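Local structure of prophage MuSo2, 43 kDa tail protein (Shewanella oneidensis, 3CDD) at residues Ile7-Lys10 with Ile15-Gly18; Asp79-Tyr84 with Thr90-Gly95. The protein probably serves as a structural component of a Mu-like phage tail, as a trimeric baseplate assembly protein related to GpP of phage Mu. One frame throughout, in Å; residues are numbered along the deposited sequence. Where two conformers were deposited one is given.

In the fold
Contacts 1 and 2 are both antiparallel beta hairpins of the GpP-like N-terminal region, with centres about 15 Å apart, and strand 62-67 connects them by pairing with both 7-11 and 70-84. They meet directly where Leu-9 CD1 packs on Val-93 CG2 at 4.2 Å, so the buried faces of the two hairpins converge. Each is partly buried, but their outer sides differ. Contact 1 is short, with Lys-10, Ile-15 and Gln-17 exposed, and its two segments touch no other subunit. Contact 2 is longer and has no exposed residue among those that touch; arginines of a second subunit meet Asp-79 on its polar face, while a strand of that subunit pairs alongside 79-84 and extends the sheet.

Contact 1 of 2, residues Ile7-Lys10 with Ile15-Gly18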
loop_
_atom_site.group_PDB
_atom_site.type_symbol
_atom_site.label_atom_id
_atom_site.label_comp_id
_atom_site.label_asym_id
_atom_site.label_seq_id
_atom_site.Cartn_x
_atom_site.Cartn_y
_atom_site.Cartn_z
ATOM N N ILE A 7 17.148 29.190 -10.332
ATOM C CA ILE A 7 16.270 28.173 -10.886
ATOM C C ILE A 7 14.874 28.747 -11.203
ATOM O O ILE A 7 14.184 29.255 -10.308
ATOM C CB ILE A 7 16.192 26.935 -9.962
ATOM C CG1 ILE A 7 17.574 26.263 -9.880
ATOM C CG2 ILE A 7 15.147 25.950 -10.490
ATOM C CD1 ILE A 7 17.899 25.598 -8.553
ATOM N N VAL A 8 14.468 28.648 -12.470
ATOM C CA VAL A 8 13.253 29.318 -12.942
ATOM C C VAL A 8 12.259 28.347 -13.594
ATOM O O VAL A 8 12.611 27.542 -14.466
ATOM C CB VAL A 8 13.555 30.560 -13.901
ATOM C CG1 VAL A 8 14.617 31.517 -13.309
ATOM C CG2 VAL A 8 13.990 30.116 -15.290
ATOM N N LEU A 9 11.021 28.404 -13.132
ATOM C CA LEU A 9 9.928 27.750 -13.812
ATOM C C LEU A 9 9.226 28.779 -14.686
ATOM O O LEU A 9 8.828 29.862 -14.206
ATOM C CB LEU A 9 8.936 27.155 -12.814
ATOM C CG LEU A 9 7.730 26.450 -13.444
ATOM C CD1 LEU A 9 7.509 25.075 -12.813
ATOM C CD2 LEU A 9 6.476 27.301 -13.370
ATOM N N LYS A 10 9.069 28.427 -15.960
ATOM C CA LYS A 10 8.297 29.224 -16.909
ATOM C C LYS A 10 7.029 28.441 -17.277
ATOM O O LYS A 10 7.099 27.275 -17.645
ATOM C CB LYS A 10 9.124 29.525 -18.162
ATOM C CG LYS A 10 10.374 30.400 -17.921
ATOM C CD LYS A 10 11.005 30.838 -19.256
ATOM C CE LYS A 10 12.371 31.479 -19.054
ATOM N NZ LYS A 10 13.041 31.845 -20.349
ATOM N N ILE A 15 7.126 33.868 -15.351
ATOM C CA ILE A 15 8.376 33.388 -14.801
ATOM C C ILE A 15 8.229 33.342 -13.293
ATOM O O ILE A 15 7.788 34.313 -12.659
ATOM C CB ILE A 15 9.578 34.276 -15.237
ATOM C CG1 ILE A 15 9.672 34.342 -16.766
ATOM C CG2 ILE A 15 10.881 33.752 -14.644
ATOM C CD1 ILE A 15 10.823 35.190 -17.304
ATOM N N TYR A 16 8.589 32.197 -12.737
ATOM C CA TYR A 16 8.413 31.888 -11.332
ATOM C C TYR A 16 9.757 31.470 -10.746
ATOM O O TYR A 16 10.306 30.423 -11.081
ATOM C CB TYR A 16 7.404 30.759 -11.152
ATOM C CG TYR A 16 5.996 31.062 -11.636
ATOM C CD1 TYR A 16 5.611 30.801 -12.967
ATOM C CD2 TYR A 16 5.038 31.581 -10.758
ATOM C CE1 TYR A 16 4.299 31.070 -13.416
ATOM C CE2 TYR A 16 3.733 31.862 -11.195
ATOM C CZ TYR A 16 3.374 31.596 -12.517
ATOM O OH TYR A 16 2.085 31.873 -12.919
ATOM N N GLN A 17 10.295 32.332 -9.896
ATOM C CA GLN A 17 11.554 32.095 -9.232
ATOM C C GLN A 17 11.315 32.377 -7.760
ATOM O O GLN A 17 10.397 33.118 -7.403
ATOM C CB GLN A 17 12.638 33.025 -9.806
ATOM C CG GLN A 17 14.063 32.687 -9.370
ATOM C CD GLN A 17 14.499 33.424 -8.093
ATOM O OE1 GLN A 17 13.935 34.463 -7.722
ATOM N NE2 GLN A 17 15.511 32.881 -7.422
ATOM N N GLY A 18 12.133 31.783 -6.904
ATOM C CA GLY A 18 12.058 32.065 -5.479
ATOM C C GLY A 18 11.337 30.970 -4.735
ATOM O O GLY A 18 10.874 31.178 -3.612
HETATM O O HOH W 1 17.036 30.318 -7.731
HETATM O O HOH W 2 13.334 29.477 -7.390
#
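Leu-9 and Tyr-16 form the compact part of this antiparallel hairpin, a hydrogen-bonded pair on its buried face. Leu-9 N donates to Tyr-16 O at 3.0 Å, and Tyr-16 N returns a bond of 2.8 Å to Leu-9 O, arriving almost in line with the carbonyl. The side chains repeat the pairing: the Leu-9 CD2 methyl meets the Tyr-16 ring obliquely, off its rim, 3.6 Å from Tyr-16 CD1. With CG of Leu-9 anti to its own nitrogen (chi1 179°), the isobutyl group extends over the sheet beside the tyrosine. Leu-9 O also lies in the plane of that ring, at its edge. Ile-54 and Ile-57 pack on Tyr-16, while Trp-19 NE1 gives Tyr-16 O a second hydrogen bond.

The other face is looser: Lys-10, Ile-15 and Gln-17 are exposed, and side chains there come no closer across the contact than 4.1 Å, Gln-17 CG to Val-8 CG1. Lys-10 and Ile-15 leave the sheet alongside each other, with Lys-10 CG 4.2 Å from Ile-15 CG1. Beyond Gln-17, between Ile-7 and Gly-18, the ladder gives way to water. One water accepts from Ile-7 N and Gln-17 NE2; another donates to Ile-7 O at 3.0 Å and accepts a short bond from Gly-18 N. Direct hydrogen bonds and apolar packing thus join the strands at Leu-9 and Tyr-16, solvent-mediated links where they separate.

Contact 2 of 2, residues Asp79-Tyr84 with Thr90-Gly95; sequences DWVPSY and TISVSG
Trp-80 meets Ile-91 and Val-93 on the buried face of this hairpin. Its CH2 atom lies 3.6 Å from Ile-91 CG2, while Val-93 CG1 reaches the indole edge in plane, 3.8 Å from CE3. A chi1 of 163° sets Trp-80 CG anti to the backbone nitrogen and brings the six-membered ring up to the Ile-91 and Val-93 side chains. Pro-82 CD lies over the rim of one indole face, 3.7 Å above the plane.

The opposite face is more polar. Ser-83 OG approaches Thr-90 CB at 3.4 Å, and the two hydroxyls are joined through a water, 2.9 Å from Ser-83 OG and 2.8 Å from Thr-90 OG1. A second water accepts from Ser-83 OG and makes a long bond to Thr-90 O.

Behind these side chains, the antiparallel backbone sets the register. Asp-79 N to Ser-94 O is nearly straight at hydrogen (174°), although the donor stands above the carbonyl plane; the reciprocal bond lies in plane. Reciprocal bonds also join Ser-83 and Thr-90. Farther out, Pro-56 and Gln-59 pack on Trp-80, and strand 34-42 pairs with 90-95.

In a second subunit, Arg-204 and Arg-208 form salt bridges with the Asp-79 carboxylate, Ser-206 hydrogen-bonds to it, and the Met-312 carbonyl receives Trp-80 NE1. Asp-79, Trp-80, Ser-83 and Tyr-84 also pair in an antiparallel ladder with a strand of that subunit. The hairpin thus combines an apolar inner face with an intersubunit junction of salt bridges and hydrogen bonds; the two arginines would be expected to stabilise Asp-79 as a carboxylate.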
loop_
_atom_site.group_PDB
_atom_site.type_symbol
_atom_site.label_atom_id
_atom_site.label_comp_id
_atom_site.label_asym_id
_atom_site.label_seq_id
_atom_site.Cartn_x
_atom_site.Cartn_y
_atom_site.Cartn_z
ATOM N N ASP A 79 -0.521 18.788 -11.687
ATOM C CA ASP A 79 -1.284 19.202 -10.515
ATOM C C ASP A 79 -0.958 20.633 -10.076
ATOM O O ASP A 79 0.209 21.019 -9.969
ATOM C CB ASP A 79 -1.040 18.243 -9.322
ATOM C CG ASP A 79 -1.561 16.816 -9.574
ATOM O OD1 ASP A 79 -1.479 16.331 -10.715
ATOM O OD2 ASP A 79 -2.085 16.166 -8.624
ATOM N N TRP A 80 -2.012 21.397 -9.829
ATOM C CA TRP A 80 -1.957 22.669 -9.148
ATOM C C TRP A 80 -2.453 22.420 -7.714
ATOM O O TRP A 80 -3.528 21.864 -7.511
ATOM C CB TRP A 80 -2.858 23.662 -9.902
ATOM C CG TRP A 80 -3.236 24.897 -9.145
ATOM C CD1 TRP A 80 -4.491 25.265 -8.777
ATOM C CD2 TRP A 80 -2.349 25.913 -8.637
ATOM N NE1 TRP A 80 -4.448 26.456 -8.083
ATOM C CE2 TRP A 80 -3.145 26.874 -7.985
ATOM C CE3 TRP A 80 -0.955 26.099 -8.670
ATOM C CZ2 TRP A 80 -2.603 28.028 -7.381
ATOM C CZ3 TRP A 80 -0.414 27.259 -8.073
ATOM C CH2 TRP A 80 -1.238 28.195 -7.440
ATOM N N VAL A 81 -1.658 22.800 -6.726
ATOM C CA VAL A 81 -1.889 22.351 -5.339
ATOM C C VAL A 81 -1.813 23.549 -4.375
ATOM O O VAL A 81 -0.822 23.754 -3.711
ATOM C CB VAL A 81 -0.929 21.179 -4.949
ATOM C CG1 VAL A 81 -1.291 20.528 -3.573
ATOM C CG2 VAL A 81 -0.885 20.129 -6.073
ATOM N N PRO A 82 -2.893 24.341 -4.302
ATOM C CA PRO A 82 -2.909 25.473 -3.364
ATOM C C PRO A 82 -3.390 25.058 -1.971
ATOM O O PRO A 82 -4.197 24.125 -1.847
ATOM C CB PRO A 82 -3.927 26.417 -3.986
ATOM C CG PRO A 82 -4.937 25.480 -4.680
ATOM C CD PRO A 82 -4.147 24.234 -5.084
ATOM N N SER A 83 -2.894 25.755 -0.954
ATOM C CA SER A 83 -3.396 25.627 0.412
ATOM C C SER A 83 -3.070 26.905 1.153
ATOM O O SER A 83 -2.195 27.656 0.735
ATOM C CB SER A 83 -2.753 24.440 1.132
ATOM O OG SER A 83 -1.357 24.657 1.305
ATOM N N TYR A 84 -3.766 27.155 2.260
ATOM C CA TYR A 84 -3.446 28.296 3.097
ATOM C C TYR A 84 -4.085 28.099 4.462
ATOM O O TYR A 84 -4.905 27.202 4.640
ATOM C CB TYR A 84 -3.958 29.608 2.468
ATOM C CG TYR A 84 -5.453 29.592 2.218
ATOM C CD1 TYR A 84 -6.357 29.932 3.232
ATOM C CD2 TYR A 84 -5.964 29.216 0.966
ATOM C CE1 TYR A 84 -7.729 29.893 3.013
ATOM C CE2 TYR A 84 -7.343 29.189 0.734
ATOM C CZ TYR A 84 -8.207 29.528 1.757
ATOM O OH TYR A 84 -9.558 29.519 1.536
ATOM N N THR A 90 0.644 28.454 0.765
ATOM C CA THR A 90 1.528 27.504 0.114
ATOM C C THR A 90 0.943 27.210 -1.249
ATOM O O THR A 90 -0.223 26.799 -1.357
ATOM C CB THR A 90 1.597 26.189 0.904
ATOM O OG1 THR A 90 1.914 26.477 2.269
ATOM C CG2 THR A 90 2.632 25.240 0.331
ATOM N N ILE A 91 1.738 27.448 -2.286
ATOM C CA ILE A 91 1.375 27.017 -3.637
ATOM C C ILE A 91 2.420 26.022 -4.122
ATOM O O ILE A 91 3.595 26.169 -3.851
ATOM C CB ILE A 91 1.283 28.186 -4.636
ATOM C CG1 ILE A 91 2.631 28.914 -4.751
ATOM C CG2 ILE A 91 0.181 29.179 -4.232
ATOM C CD1 ILE A 91 3.019 29.216 -6.180
ATOM N N SER A 92 1.984 24.956 -4.765
ATOM C CA SER A 92 2.927 24.049 -5.389
ATOM C C SER A 92 2.311 23.490 -6.644
ATOM O O SER A 92 1.071 23.409 -6.770
ATOM C CB SER A 92 3.448 22.951 -4.428
ATOM O OG SER A 92 2.541 21.910 -4.145
ATOM N N VAL A 93 3.184 23.189 -7.605
ATOM C CA VAL A 93 2.817 22.440 -8.796
ATOM C C VAL A 93 3.656 21.160 -8.838
ATOM O O VAL A 93 4.770 21.086 -8.270
ATOM C CB VAL A 93 3.053 23.254 -10.092
ATOM C CG1 VAL A 93 2.020 24.377 -10.225
ATOM C CG2 VAL A 93 4.483 23.817 -10.137
ATOM N N SER A 94 3.095 20.153 -9.488
ATOM C CA SER A 94 3.774 18.894 -9.769
ATOM C C SER A 94 3.525 18.560 -11.232
ATOM O O SER A 94 2.564 19.059 -11.819
ATOM C CB SER A 94 3.192 17.793 -8.890
ATOM O OG SER A 94 4.041 16.665 -8.843
ATOM N N GLY A 95 4.366 17.710 -11.802
ATOM C CA GLY A 95 4.191 17.257 -13.176
ATOM C C GLY A 95 5.313 16.338 -13.611
ATOM O O GLY A 95 6.103 15.838 -12.806
HETATM O O HOH W 3 -0.277 23.512 -1.234
HETATM O O HOH W 4 -0.553 26.349 3.524
#